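Local coordinates for leucine aminopeptidase (Fimbriiglobus ruber, PDB 7D1B), which probably converts N-terminal glutamine of peptides to pyroglutamate as a zinc-dependent glutaminyl cyclase related to the M28 aminopeptidases, at residues V93-K98 / N112-W117; A123-C128 / L331-I336; K148-A153 / H307-S312; A240-E245 / A268-N273. All coordinates share one frame; numbering follows the deposited sequence.

Contact 1: residues V93-K98 / N112-W117; sequences VRQEFK and NLIASW
Gln-95 and Asn-112 form a hydrogen-bonded antiparallel pair that is doubled in their side chains, a compact case of polar groups satisfied within a sheet. Asn-112 ND2 gives an almost straight bond to Gln-95 OE1 (2.9 Å, 178° at the hydrogen), in the carbonyl plane of the acceptor, although the two amide planes stand 39° apart. The buried Asn-112 carboxamide is held further from outside: ND2 also donates to Gly-207 O, and OD1 accepts from Asp-185 N, so three bonds fix its rotation.

The backbones pair in the same way. Gln-95 N donates to Asn-112 O at 2.8 Å and Asn-112 N returns to Gln-95 O, while Val-93 and Ile-114 exchange a second pair of bonds, each N to the opposite O at 2.9 Å. Between these rungs Arg-94 and Leu-113 form a non-hydrogen-bonded pair; Leu-113 turns its backbone bonds to Leu-183 of the next strand.

Side-chain packing accompanies the bonds on both faces. Gln-95 CG is swung beside its own backbone N (chi1 -56°) and the chain runs on extended, which lays NE2 3.7 Å from Ile-114 CD1. On the other face Arg-94 CG meets Leu-113 CD1 at 4.0 Å, and a bend at chi3 lets NE and NH2 take Glu-96 OE2 side-on. The whole is a beta hairpin at the outer edge of the mixed sheet of this M28-family fold.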
loop_
_atom_site.group_PDB
_atom_site.type_symbol
_atom_site.label_atom_id
_atom_site.label_comp_id
_atom_site.label_asym_id
_atom_site.label_seq_id
_atom_site.Cartn_x
_atom_site.Cartn_y
_atom_site.Cartn_z
ATOM N N VAL A 93 -1.880 -13.479 8.839
ATOM C CA VAL A 93 -1.200 -14.609 8.218
ATOM C C VAL A 93 0.071 -14.100 7.558
ATOM O O VAL A 93 0.109 -12.993 7.011
ATOM C CB VAL A 93 -2.127 -15.369 7.236
ATOM C CG1 VAL A 93 -1.358 -16.290 6.308
ATOM C CG2 VAL A 93 -3.183 -16.157 8.010
ATOM N N ARG A 94 1.111 -14.914 7.621
ATOM C CA ARG A 94 2.382 -14.647 6.961
ATOM C C ARG A 94 2.477 -15.462 5.679
ATOM O O ARG A 94 2.110 -16.639 5.661
ATOM C CB ARG A 94 3.528 -15.055 7.889
ATOM C CG ARG A 94 3.580 -14.262 9.188
ATOM C CD ARG A 94 4.538 -14.885 10.200
ATOM N NE ARG A 94 5.906 -14.938 9.709
ATOM C CZ ARG A 94 6.792 -13.954 9.838
ATOM N NH1 ARG A 94 6.461 -12.821 10.448
ATOM N NH2 ARG A 94 8.015 -14.105 9.343
ATOM N N GLN A 95 2.986 -14.853 4.616
ATOM C CA GLN A 95 3.360 -15.589 3.410
ATOM C C GLN A 95 4.871 -15.501 3.317
ATOM O O GLN A 95 5.413 -14.477 2.892
ATOM C CB GLN A 95 2.754 -15.019 2.135
ATOM C CG GLN A 95 1.285 -14.879 2.088
ATOM C CD GLN A 95 0.805 -14.504 0.681
ATOM O OE1 GLN A 95 1.445 -13.718 -0.055
ATOM N NE2 GLN A 95 -0.325 -15.087 0.291
ATOM N N GLU A 96 5.550 -16.565 3.730
ATOM C CA GLU A 96 7.002 -16.591 3.774
ATOM C C GLU A 96 7.540 -17.234 2.506
ATOM O O GLU A 96 7.029 -18.262 2.058
ATOM C CB GLU A 96 7.463 -17.400 4.990
ATOM C CG GLU A 96 7.014 -16.804 6.327
ATOM C CD GLU A 96 7.440 -17.629 7.527
ATOM O OE1 GLU A 96 7.907 -18.781 7.356
ATOM O OE2 GLU A 96 7.310 -17.111 8.653
ATOM N N PHE A 97 8.593 -16.648 1.944
ATOM C CA PHE A 97 9.204 -17.191 0.737
ATOM C C PHE A 97 10.635 -16.681 0.651
ATOM O O PHE A 97 11.053 -15.831 1.431
ATOM C CB PHE A 97 8.372 -16.881 -0.518
ATOM C CG PHE A 97 8.207 -15.406 -0.825
ATOM C CD1 PHE A 97 7.305 -14.617 -0.122
ATOM C CD2 PHE A 97 8.931 -14.824 -1.862
ATOM C CE1 PHE A 97 7.158 -13.263 -0.441
ATOM C CE2 PHE A 97 8.781 -13.491 -2.191
ATOM C CZ PHE A 97 7.901 -12.708 -1.489
ATOM N N LYS A 98 11.401 -17.235 -0.286
ATOM C CA LYS A 98 12.781 -16.819 -0.500
ATOM C C LYS A 98 12.967 -16.460 -1.957
ATOM O O LYS A 98 12.371 -17.079 -2.841
ATOM C CB LYS A 98 13.779 -17.942 -0.175
ATOM C CG LYS A 98 13.801 -18.338 1.284
ATOM C CD LYS A 98 14.787 -19.478 1.504
ATOM C CE LYS A 98 14.596 -20.139 2.859
ATOM N NZ LYS A 98 15.162 -19.324 3.973
ATOM N N ASN A 112 5.225 -11.583 3.089
ATOM C CA ASN A 112 4.059 -10.712 2.995
ATOM C C ASN A 112 3.210 -10.916 4.246
ATOM O O ASN A 112 3.142 -12.014 4.796
ATOM C CB ASN A 112 3.187 -11.067 1.791
ATOM C CG ASN A 112 3.875 -10.865 0.452
ATOM O OD1 ASN A 112 4.737 -9.986 0.288
ATOM N ND2 ASN A 112 3.463 -11.665 -0.529
ATOM N N LEU A 113 2.572 -9.852 4.707
ATOM C CA LEU A 113 1.673 -9.941 5.857
ATOM C C LEU A 113 0.250 -9.660 5.399
ATOM O O LEU A 113 0.009 -8.727 4.632
ATOM C CB LEU A 113 2.066 -8.922 6.923
ATOM C CG LEU A 113 1.821 -9.097 8.420
ATOM C CD1 LEU A 113 2.468 -10.379 8.913
ATOM C CD2 LEU A 113 2.350 -7.914 9.221
ATOM N N ILE A 114 -0.700 -10.465 5.854
ATOM C CA ILE A 114 -2.102 -10.261 5.519
ATOM C C ILE A 114 -2.869 -10.140 6.823
ATOM O O ILE A 114 -2.817 -11.044 7.660
ATOM C CB ILE A 114 -2.663 -11.410 4.671
ATOM C CG1 ILE A 114 -1.839 -11.604 3.395
ATOM C CG2 ILE A 114 -4.151 -11.160 4.351
ATOM C CD1 ILE A 114 -2.096 -12.936 2.705
ATOM N N ALA A 115 -3.588 -9.036 6.995
ATOM C CA ALA A 115 -4.483 -8.837 8.135
ATOM C C ALA A 115 -5.908 -8.849 7.594
ATOM O O ALA A 115 -6.294 -7.952 6.844
ATOM C CB ALA A 115 -4.176 -7.533 8.862
ATOM N N SER A 116 -6.673 -9.877 7.956
ATOM C CA SER A 116 -7.962 -10.153 7.342
ATOM C C SER A 116 -9.094 -9.765 8.272
ATOM O O SER A 116 -9.077 -10.088 9.470
ATOM C CB SER A 116 -8.092 -11.641 7.004
ATOM O OG SER A 116 -7.256 -12.040 5.954
ATOM N N TRP A 117 -10.108 -9.150 7.674
ATOM C CA TRP A 117 -11.338 -8.732 8.330
ATOM C C TRP A 117 -12.522 -9.358 7.602
ATOM O O TRP A 117 -12.556 -9.409 6.363
ATOM C CB TRP A 117 -11.487 -7.197 8.230
ATOM C CG TRP A 117 -10.278 -6.410 8.667
ATOM C CD1 TRP A 117 -9.299 -5.913 7.859
ATOM C CD2 TRP A 117 -9.907 -6.059 10.008
ATOM N NE1 TRP A 117 -8.354 -5.245 8.602
ATOM C CE2 TRP A 117 -8.705 -5.320 9.929
ATOM C CE3 TRP A 117 -10.487 -6.285 11.272
ATOM C CZ2 TRP A 117 -8.076 -4.787 11.059
ATOM C CZ3 TRP A 117 -9.847 -5.770 12.394
ATOM C CH2 TRP A 117 -8.656 -5.023 12.281
#

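Contact 2: residues A123-C128 / L331-I336; sequences ARLIVC and LGWIQI
Leu-125 sets one methyl over the face of the Trp-333 indole, and that CH-pi contact leads the packing of strand 123-130 against the C-terminal helix. Its CD1 stands 3.6 Å from the centroid of the six-membered ring, only 7° off the normal. The two side chains come from opposite directions, with the indole CG swung anti to the Trp-333 backbone N (chi1 172°) to send the ring out to the strand.

Purely apolar touches extend this. Leu-125 CD2 lies 3.7 Å from Trp-333 CZ2, and the same leucine turns CD1 to Ile-334 CG1 at 4.0 Å, so one side chain serves two neighbours on the helix. Segments 331-336 and 123-128 run antiparallel (175°), their axes 10.3 Å apart at closest: the helix-on-sheet layering of the alpha/beta fold of M28 peptidases. Leu-255 and Leu-259 of helix 253-266 and Val-230 of the neighbouring strand also line the indole. An alanine at Trp-333 is likely to leave Leu-125 CD1 without its ring face and to open a gap between strand and helices.

Two groups meet the indole rim: Ile-126 O in its plane, 3.7 Å from Trp-333 CH2, and Val-127 CG2 farther along.

Polar bonds do not join the two segments: Leu-331 O accepts from Gln-335 N and, on the opposite face, from Gln-335 NE2 (2.9 Å), which also reaches Lys-45 O; Trp-333 NE1 bonds a glycerol.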
loop_
_atom_site.group_PDB
_atom_site.type_symbol
_atom_site.label_atom_id
_atom_site.label_comp_id
_atom_site.label_asym_id
_atom_site.label_seq_id
_atom_site.Cartn_x
_atom_site.Cartn_y
_atom_site.Cartn_z
ATOM N N ALA A 123 -16.959 -12.464 -1.617
ATOM C CA ALA A 123 -16.161 -11.488 -2.349
ATOM C C ALA A 123 -15.293 -10.765 -1.340
ATOM O O ALA A 123 -15.776 -10.407 -0.261
ATOM C CB ALA A 123 -17.061 -10.472 -3.052
ATOM N N ARG A 124 -14.028 -10.531 -1.695
ATOM C CA ARG A 124 -13.094 -9.836 -0.828
ATOM C C ARG A 124 -12.400 -8.722 -1.593
ATOM O O ARG A 124 -12.091 -8.861 -2.782
ATOM C CB ARG A 124 -12.033 -10.787 -0.260
ATOM C CG ARG A 124 -12.604 -11.992 0.472
ATOM C CD ARG A 124 -11.540 -12.810 1.251
ATOM N NE ARG A 124 -11.046 -12.063 2.399
ATOM C CZ ARG A 124 -11.745 -11.846 3.512
ATOM N NH1 ARG A 124 -12.949 -12.391 3.673
ATOM N NH2 ARG A 124 -11.231 -11.064 4.460
ATOM N N LEU A 125 -12.167 -7.612 -0.896
ATOM C CA LEU A 125 -11.356 -6.506 -1.371
ATOM C C LEU A 125 -10.003 -6.541 -0.690
ATOM O O LEU A 125 -9.871 -7.005 0.444
ATOM C CB LEU A 125 -12.026 -5.172 -1.063
ATOM C CG LEU A 125 -13.385 -4.904 -1.696
ATOM C CD1 LEU A 125 -13.860 -3.510 -1.306
ATOM C CD2 LEU A 125 -13.358 -5.057 -3.210
ATOM N N ILE A 126 -9.021 -5.950 -1.361
ATOM C CA ILE A 126 -7.684 -5.765 -0.819
ATOM C C ILE A 126 -7.398 -4.277 -0.663
ATOM O O ILE A 126 -7.644 -3.493 -1.585
ATOM C CB ILE A 126 -6.635 -6.391 -1.761
ATOM C CG1 ILE A 126 -6.785 -7.918 -1.789
ATOM C CG2 ILE A 126 -5.227 -5.945 -1.369
ATOM C CD1 ILE A 126 -6.113 -8.558 -2.971
ATOM N N VAL A 127 -6.833 -3.904 0.485
ATOM C CA VAL A 127 -6.130 -2.636 0.659
ATOM C C VAL A 127 -4.684 -3.034 0.855
ATOM O O VAL A 127 -4.386 -3.847 1.738
ATOM C CB VAL A 127 -6.659 -1.854 1.880
ATOM C CG1 VAL A 127 -5.816 -0.601 2.087
ATOM C CG2 VAL A 127 -8.142 -1.522 1.724
ATOM N N CYS A 128 -3.778 -2.494 0.033
ATOM C CA CYS A 128 -2.411 -3.008 0.051
ATOM C C CYS A 128 -1.390 -1.876 -0.007
ATOM O O CYS A 128 -1.693 -0.732 -0.360
ATOM C CB CYS A 128 -2.188 -4.091 -1.031
ATOM S SG CYS A 128 -2.438 -3.562 -2.721
ATOM N N LEU A 331 -12.687 3.462 3.175
ATOM C CA LEU A 331 -13.820 2.925 3.926
ATOM C C LEU A 331 -15.130 3.130 3.173
ATOM O O LEU A 331 -16.026 2.273 3.234
ATOM C CB LEU A 331 -13.889 3.554 5.314
ATOM C CG LEU A 331 -12.751 3.164 6.252
ATOM C CD1 LEU A 331 -12.925 3.883 7.576
ATOM C CD2 LEU A 331 -12.696 1.648 6.444
ATOM N N GLY A 332 -15.264 4.242 2.440
ATOM C CA GLY A 332 -16.481 4.428 1.657
ATOM C C GLY A 332 -16.587 3.420 0.532
ATOM O O GLY A 332 -17.650 2.836 0.301
ATOM N N TRP A 333 -15.475 3.189 -0.165
ATOM C CA TRP A 333 -15.403 2.166 -1.203
ATOM C C TRP A 333 -15.829 0.805 -0.659
ATOM O O TRP A 333 -16.629 0.091 -1.279
ATOM C CB TRP A 333 -13.968 2.141 -1.741
ATOM C CG TRP A 333 -13.645 1.012 -2.682
ATOM C CD1 TRP A 333 -14.263 0.709 -3.867
ATOM C CD2 TRP A 333 -12.584 0.064 -2.527
ATOM N NE1 TRP A 333 -13.657 -0.388 -4.451
ATOM C CE2 TRP A 333 -12.619 -0.796 -3.648
ATOM C CE3 TRP A 333 -11.618 -0.158 -1.528
ATOM C CZ2 TRP A 333 -11.700 -1.837 -3.820
ATOM C CZ3 TRP A 333 -10.705 -1.197 -1.697
ATOM C CH2 TRP A 333 -10.758 -2.029 -2.834
ATOM N N ILE A 334 -15.323 0.446 0.520
ATOM C CA ILE A 334 -15.705 -0.820 1.146
ATOM C C ILE A 334 -17.211 -0.867 1.398
ATOM O O ILE A 334 -17.882 -1.855 1.074
ATOM C CB ILE A 334 -14.894 -1.038 2.432
ATOM C CG1 ILE A 334 -13.447 -1.365 2.077
ATOM C CG2 ILE A 334 -15.509 -2.127 3.305
ATOM C CD1 ILE A 334 -12.448 -1.082 3.221
ATOM N N GLN A 335 -17.760 0.196 1.990
ATOM C CA GLN A 335 -19.151 0.182 2.420
ATOM C C GLN A 335 -20.122 0.157 1.253
ATOM O O GLN A 335 -21.228 -0.363 1.410
ATOM C CB GLN A 335 -19.447 1.405 3.274
ATOM C CG GLN A 335 -18.827 1.371 4.651
ATOM C CD GLN A 335 -18.923 2.733 5.283
ATOM O OE1 GLN A 335 -19.960 3.107 5.844
ATOM N NE2 GLN A 335 -17.867 3.524 5.135
ATOM N N ILE A 336 -19.767 0.737 0.101
ATOM C CA ILE A 336 -20.726 0.805 -1.004
ATOM C C ILE A 336 -20.833 -0.496 -1.783
ATOM O O ILE A 336 -21.728 -0.628 -2.624
ATOM C CB ILE A 336 -20.506 2.005 -1.946
ATOM C CG1 ILE A 336 -19.200 1.839 -2.736
ATOM C CG2 ILE A 336 -20.577 3.326 -1.186
ATOM C CD1 ILE A 336 -18.985 2.931 -3.765
#

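Contact 3: residues K148-A153 / H307-S312; sequences KPFASA and HWHLLS. With ZN (zinc ion), chain B.
Phe-150 presents its ring edge to a backbone oxygen: Leu-310 O lies near the ring plane, 3.2 Å from Phe-150 CE1. The ring gets there because its CG is anti to the backbone N (chi1 172°), and Ser-152 N sits above the centre of one face. Farther round the rim Phe-150 CZ comes obliquely to the imidazole of His-309, 4.0 Å from CD2.

Direct polar bonds between the loops are absent, and a water does the joining. It donates to Pro-149 O and, at 2.8 Å, to Leu-311 O, while accepting from Ala-151 N. Beside it Leu-311 lays its two methyls against loop 148-153, CD2 3.4 Å from Pro-149 O and CD1 3.8 Å from Lys-148 CD; the Lys-148 side chain crosses that of Leu-311 at about a right angle.

Loop 307-312 brings its metal ligand through a type II turn. His-309 NE2 binds zinc at 2.0 Å, with Asp-155 and Glu-188 completing the protein ligands, and Trp-308 NE1 lies over the centre of the imidazole. A second water on the zinc accepts from Trp-308 NE1 at 3.1 Å. With its oxygen engaged by both metal and indole N-H, this water is probably restricted in orientation and polarised by the zinc.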
loop_
_atom_site.group_PDB
_atom_site.type_symbol
_atom_site.label_atom_id
_atom_site.label_comp_id
_atom_site.label_asym_id
_atom_site.label_seq_id
_atom_site.Cartn_x
_atom_site.Cartn_y
_atom_site.Cartn_z
ATOM N N LYS A 148 23.528 6.494 3.778
ATOM C CA LYS A 148 22.778 6.914 4.949
ATOM C C LYS A 148 21.432 6.204 5.018
ATOM O O LYS A 148 20.898 5.769 3.994
ATOM C CB LYS A 148 22.560 8.427 4.900
ATOM C CG LYS A 148 23.883 9.197 4.943
ATOM C CD LYS A 148 23.684 10.700 4.895
ATOM C CE LYS A 148 24.996 11.443 5.100
ATOM N NZ LYS A 148 24.801 12.913 5.002
ATOM N N PRO A 149 20.865 6.057 6.216
ATOM C CA PRO A 149 19.589 5.336 6.337
ATOM C C PRO A 149 18.449 6.103 5.682
ATOM O O PRO A 149 18.293 7.314 5.876
ATOM C CB PRO A 149 19.387 5.208 7.854
ATOM C CG PRO A 149 20.286 6.230 8.467
ATOM C CD PRO A 149 21.448 6.391 7.530
ATOM N N PHE A 150 17.646 5.383 4.907
ATOM C CA PHE A 150 16.538 5.956 4.149
ATOM C C PHE A 150 15.227 5.586 4.849
ATOM O O PHE A 150 14.856 4.402 4.904
ATOM C CB PHE A 150 16.588 5.449 2.706
ATOM C CG PHE A 150 15.383 5.821 1.883
ATOM C CD1 PHE A 150 14.962 7.147 1.764
ATOM C CD2 PHE A 150 14.666 4.841 1.226
ATOM C CE1 PHE A 150 13.832 7.478 0.998
ATOM C CE2 PHE A 150 13.546 5.166 0.448
ATOM C CZ PHE A 150 13.120 6.491 0.351
ATOM N N ALA A 151 14.519 6.597 5.378
ATOM C CA ALA A 151 13.336 6.357 6.200
ATOM C C ALA A 151 12.102 6.026 5.380
ATOM O O ALA A 151 11.183 5.383 5.900
ATOM C CB ALA A 151 13.031 7.597 7.042
ATOM N N SER A 152 12.024 6.489 4.137
ATOM C CA SER A 152 10.936 6.070 3.247
ATOM C C SER A 152 9.546 6.366 3.837
ATOM O O SER A 152 8.639 5.554 3.721
ATOM C CB SER A 152 11.085 4.577 2.920
ATOM O OG SER A 152 10.343 4.202 1.787
ATOM N N ALA A 153 9.363 7.535 4.465
ATOM C CA ALA A 153 8.134 7.763 5.234
ATOM C C ALA A 153 6.875 7.690 4.372
ATOM O O ALA A 153 5.865 7.126 4.802
ATOM C CB ALA A 153 8.183 9.114 5.930
ATOM N N HIS A 307 9.872 14.357 -2.513
ATOM C CA HIS A 307 10.928 13.737 -1.723
ATOM C C HIS A 307 11.148 12.274 -2.078
ATOM O O HIS A 307 11.789 11.538 -1.314
ATOM C CB HIS A 307 10.686 13.963 -0.235
ATOM C CG HIS A 307 10.592 15.406 0.094
ATOM N ND1 HIS A 307 11.708 16.212 0.182
ATOM C CD2 HIS A 307 9.518 16.216 0.241
ATOM C CE1 HIS A 307 11.320 17.450 0.425
ATOM N NE2 HIS A 307 10.000 17.477 0.463
ATOM N N TRP A 308 10.631 11.847 -3.227
ATOM C CA TRP A 308 10.743 10.460 -3.666
ATOM C C TRP A 308 12.200 10.008 -3.724
ATOM O O TRP A 308 13.021 10.604 -4.435
ATOM C CB TRP A 308 10.119 10.371 -5.045
ATOM C CG TRP A 308 10.143 8.999 -5.650
ATOM C CD1 TRP A 308 9.553 7.865 -5.165
ATOM C CD2 TRP A 308 10.772 8.631 -6.885
ATOM N NE1 TRP A 308 9.774 6.820 -6.032
ATOM C CE2 TRP A 308 10.512 7.263 -7.097
ATOM C CE3 TRP A 308 11.520 9.334 -7.839
ATOM C CZ2 TRP A 308 10.993 6.573 -8.218
ATOM C CZ3 TRP A 308 11.999 8.650 -8.946
ATOM C CH2 TRP A 308 11.724 7.289 -9.129
ATOM N N HIS A 309 12.509 8.960 -2.962
ATOM C CA HIS A 309 13.847 8.369 -2.931
ATOM C C HIS A 309 14.928 9.381 -2.553
ATOM O O HIS A 309 16.088 9.252 -2.973
ATOM C CB HIS A 309 14.142 7.606 -4.227
ATOM C CG HIS A 309 13.232 6.430 -4.405
ATOM N ND1 HIS A 309 13.196 5.657 -5.546
ATOM C CD2 HIS A 309 12.323 5.885 -3.552
ATOM C CE1 HIS A 309 12.271 4.716 -5.397
ATOM N NE2 HIS A 309 11.751 4.812 -4.187
ATOM N N LEU A 310 14.563 10.364 -1.724
ATOM C CA LEU A 310 15.497 11.291 -1.097
ATOM C C LEU A 310 15.504 11.064 0.406
ATOM O O LEU A 310 14.512 10.610 0.990
ATOM C CB LEU A 310 15.141 12.760 -1.380
ATOM C CG LEU A 310 15.166 13.151 -2.855
ATOM C CD1 LEU A 310 14.734 14.614 -3.031
ATOM C CD2 LEU A 310 16.556 12.946 -3.457
ATOM N N LEU A 311 16.623 11.431 1.042
ATOM C CA LEU A 311 16.717 11.295 2.493
ATOM C C LEU A 311 15.693 12.149 3.220
ATOM O O LEU A 311 15.397 11.879 4.393
ATOM C CB LEU A 311 18.122 11.650 2.973
ATOM C CG LEU A 311 19.190 10.667 2.494
ATOM C CD1 LEU A 311 20.576 11.216 2.776
ATOM C CD2 LEU A 311 19.004 9.309 3.164
ATOM N N SER A 312 15.144 13.163 2.552
ATOM C CA SER A 312 14.110 14.016 3.113
ATOM C C SER A 312 12.712 13.385 3.086
ATOM O O SER A 312 11.753 14.053 3.475
ATOM C CB SER A 312 14.133 15.364 2.387
ATOM O OG SER A 312 14.094 15.157 0.979
HETATM ZN ZN ZN B . 10.151 3.811 -3.434
HETATM O O HOH W 1 15.855 9.275 5.444
HETATM O O HOH W 2 8.715 4.158 -4.936
#

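Contact 4: residues A240-E245 / A268-N273; sequences ARLAME and AKSFVN
Leu-242 N donates to Ser-270 O at 2.7 Å, the shorter of two backbone bonds that make a small parallel bridge. Val-272 N completes it, reaching Leu-242 O at 3.0 Å with a nearly straight approach (170°) but from above the carbonyl plane. Strands 242-244 and 271-272 are linked through helices 246-251 and 253-266, so this is a short beta-alpha-beta crossover connection.

Leu-242 and Phe-271 share a sheet face, directed to Val-300 and helix 320-336. There Leu-242 CD1 rides over the phenyl ring, 3.9 Å from its centroid and shifted toward the rim, while also lying 3.3 Å from Ser-270 OG, a hydroxyl bonded to Gln-322. A glycine at Leu-242 would probably leave that face of Phe-271 without its methyl and open a gap beside Ser-270.

Away from that face Val-272 carries the packing. Its CG2, placed between backbone N and carbonyl carbon, meets Ala-243 CB and, at 3.8 Å, the CG of Arg-241, whose chain crosses at about a right angle on its extended way to a salt bridge with Glu-274. Two residues beyond the bridge, Met-244, extended beyond CG, brings its CE methyl to 3.4 Å from Asn-273 ND2.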
loop_
_atom_site.group_PDB
_atom_site.type_symbol
_atom_site.label_atom_id
_atom_site.label_comp_id
_atom_site.label_asym_id
_atom_site.label_seq_id
_atom_site.Cartn_x
_atom_site.Cartn_y
_atom_site.Cartn_z
ATOM N N ALA A 240 -1.112 16.396 -1.827
ATOM C CA ALA A 240 -0.892 15.362 -2.830
ATOM C C ALA A 240 -1.884 15.486 -3.982
ATOM O O ALA A 240 -3.050 15.864 -3.796
ATOM C CB ALA A 240 -1.047 13.982 -2.183
ATOM N N ARG A 241 -1.411 15.156 -5.178
ATOM C CA ARG A 241 -2.232 15.118 -6.385
ATOM C C ARG A 241 -2.367 13.660 -6.809
ATOM O O ARG A 241 -1.470 13.104 -7.452
ATOM C CB ARG A 241 -1.601 15.981 -7.477
ATOM C CG ARG A 241 -2.342 15.923 -8.794
ATOM C CD ARG A 241 -1.629 16.780 -9.869
ATOM N NE ARG A 241 -2.135 16.476 -11.211
ATOM C CZ ARG A 241 -1.724 15.449 -11.959
ATOM N NH1 ARG A 241 -0.759 14.650 -11.526
ATOM N NH2 ARG A 241 -2.286 15.219 -13.139
ATOM N N LEU A 242 -3.469 13.028 -6.405
ATOM C CA LEU A 242 -3.719 11.606 -6.669
ATOM C C LEU A 242 -4.465 11.524 -7.992
ATOM O O LEU A 242 -5.691 11.622 -8.051
ATOM C CB LEU A 242 -4.474 10.954 -5.506
ATOM C CG LEU A 242 -3.810 11.079 -4.128
ATOM C CD1 LEU A 242 -4.698 10.456 -3.060
ATOM C CD2 LEU A 242 -2.404 10.472 -4.109
ATOM N N ALA A 243 -3.694 11.395 -9.070
ATOM C CA ALA A 243 -4.211 11.377 -10.427
ATOM C C ALA A 243 -4.325 9.943 -10.933
ATOM O O ALA A 243 -4.028 8.978 -10.231
ATOM C CB ALA A 243 -3.350 12.270 -11.335
ATOM N N MET A 244 -4.778 9.806 -12.173
ATOM C CA MET A 244 -5.127 8.509 -12.733
ATOM C C MET A 244 -3.992 8.012 -13.622
ATOM O O MET A 244 -3.664 8.634 -14.634
ATOM C CB MET A 244 -6.419 8.650 -13.525
ATOM C CG MET A 244 -7.569 9.083 -12.640
ATOM S SD MET A 244 -9.023 9.472 -13.619
ATOM C CE MET A 244 -10.278 9.518 -12.337
ATOM N N GLU A 245 -3.378 6.899 -13.245
ATOM C CA GLU A 245 -2.330 6.377 -14.124
ATOM C C GLU A 245 -2.831 5.203 -14.931
ATOM O O GLU A 245 -3.874 4.618 -14.635
ATOM C CB GLU A 245 -0.953 6.114 -13.500
ATOM C CG GLU A 245 -0.842 4.947 -12.513
ATOM C CD GLU A 245 -0.830 3.558 -13.164
ATOM O OE1 GLU A 245 -1.599 2.702 -12.692
ATOM O OE2 GLU A 245 -0.094 3.329 -14.155
ATOM N N ALA A 268 -12.415 14.544 -0.389
ATOM C CA ALA A 268 -10.978 14.264 -0.440
ATOM C C ALA A 268 -10.448 14.903 -1.710
ATOM O O ALA A 268 -10.494 14.322 -2.800
ATOM C CB ALA A 268 -10.760 12.759 -0.421
ATOM N N LYS A 269 -9.958 16.138 -1.578
ATOM C CA LYS A 269 -9.619 16.956 -2.743
ATOM C C LYS A 269 -8.373 16.474 -3.463
ATOM O O LYS A 269 -8.136 16.885 -4.601
ATOM C CB LYS A 269 -9.431 18.409 -2.307
ATOM C CG LYS A 269 -10.626 19.042 -1.626
ATOM C CD LYS A 269 -11.721 19.288 -2.663
ATOM C CE LYS A 269 -13.024 19.797 -2.069
ATOM N NZ LYS A 269 -12.858 21.096 -1.392
ATOM N N SER A 270 -7.576 15.604 -2.838
ATOM C CA SER A 270 -6.396 15.092 -3.531
ATOM C C SER A 270 -6.740 14.199 -4.718
ATOM O O SER A 270 -5.900 14.031 -5.603
ATOM C CB SER A 270 -5.501 14.322 -2.560
ATOM O OG SER A 270 -6.157 13.178 -2.018
ATOM N N PHE A 271 -7.930 13.591 -4.756
ATOM C CA PHE A 271 -8.286 12.694 -5.861
ATOM C C PHE A 271 -8.751 13.550 -7.032
ATOM O O PHE A 271 -9.822 14.168 -6.963
ATOM C CB PHE A 271 -9.386 11.715 -5.458
ATOM C CG PHE A 271 -8.929 10.656 -4.476
ATOM C CD1 PHE A 271 -8.805 10.934 -3.102
ATOM C CD2 PHE A 271 -8.610 9.370 -4.921
ATOM C CE1 PHE A 271 -8.401 9.960 -2.209
ATOM C CE2 PHE A 271 -8.192 8.390 -4.022
ATOM C CZ PHE A 271 -8.075 8.694 -2.669
ATOM N N VAL A 272 -7.944 13.627 -8.086
ATOM C CA VAL A 272 -8.210 14.520 -9.214
ATOM C C VAL A 272 -8.539 13.709 -10.461
ATOM O O VAL A 272 -7.942 12.651 -10.713
ATOM C CB VAL A 272 -7.040 15.500 -9.468
ATOM C CG1 VAL A 272 -6.769 16.342 -8.200
ATOM C CG2 VAL A 272 -5.774 14.803 -9.945
ATOM N N ASN A 273 -9.483 14.219 -11.252
ATOM C CA ASN A 273 -9.849 13.599 -12.530
ATOM C C ASN A 273 -8.916 14.116 -13.617
ATOM O O ASN A 273 -9.291 14.899 -14.480
ATOM C CB ASN A 273 -11.320 13.849 -12.842
ATOM C CG ASN A 273 -12.212 12.891 -12.079
ATOM O OD1 ASN A 273 -12.385 13.015 -10.868
ATOM N ND2 ASN A 273 -12.720 11.886 -12.760
#

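Contacts 1 and 2 meet on one sheet, where Trp-117 O takes a probable hydrogen bond from Arg-124 NH2, yet they differ in kind: contact 1 pairs the outermost strand with its neighbour through backbone and amide bonds and is partly exposed, whereas contact 2 is wholly buried and apolar. Contact 4, also partly buried, combines both modes, a brief backbone bridge with a leucine over an aromatic face, and shares helices 253-266 and 320-336 with contact 2. Contact 3 alone joins two irregular loops, relying on a bridging water and on Phe-150 and Leu-311 packing, beside a zinc bound from one loop; its centre lies about 30 Å from that of contact 2, across the chain's centre.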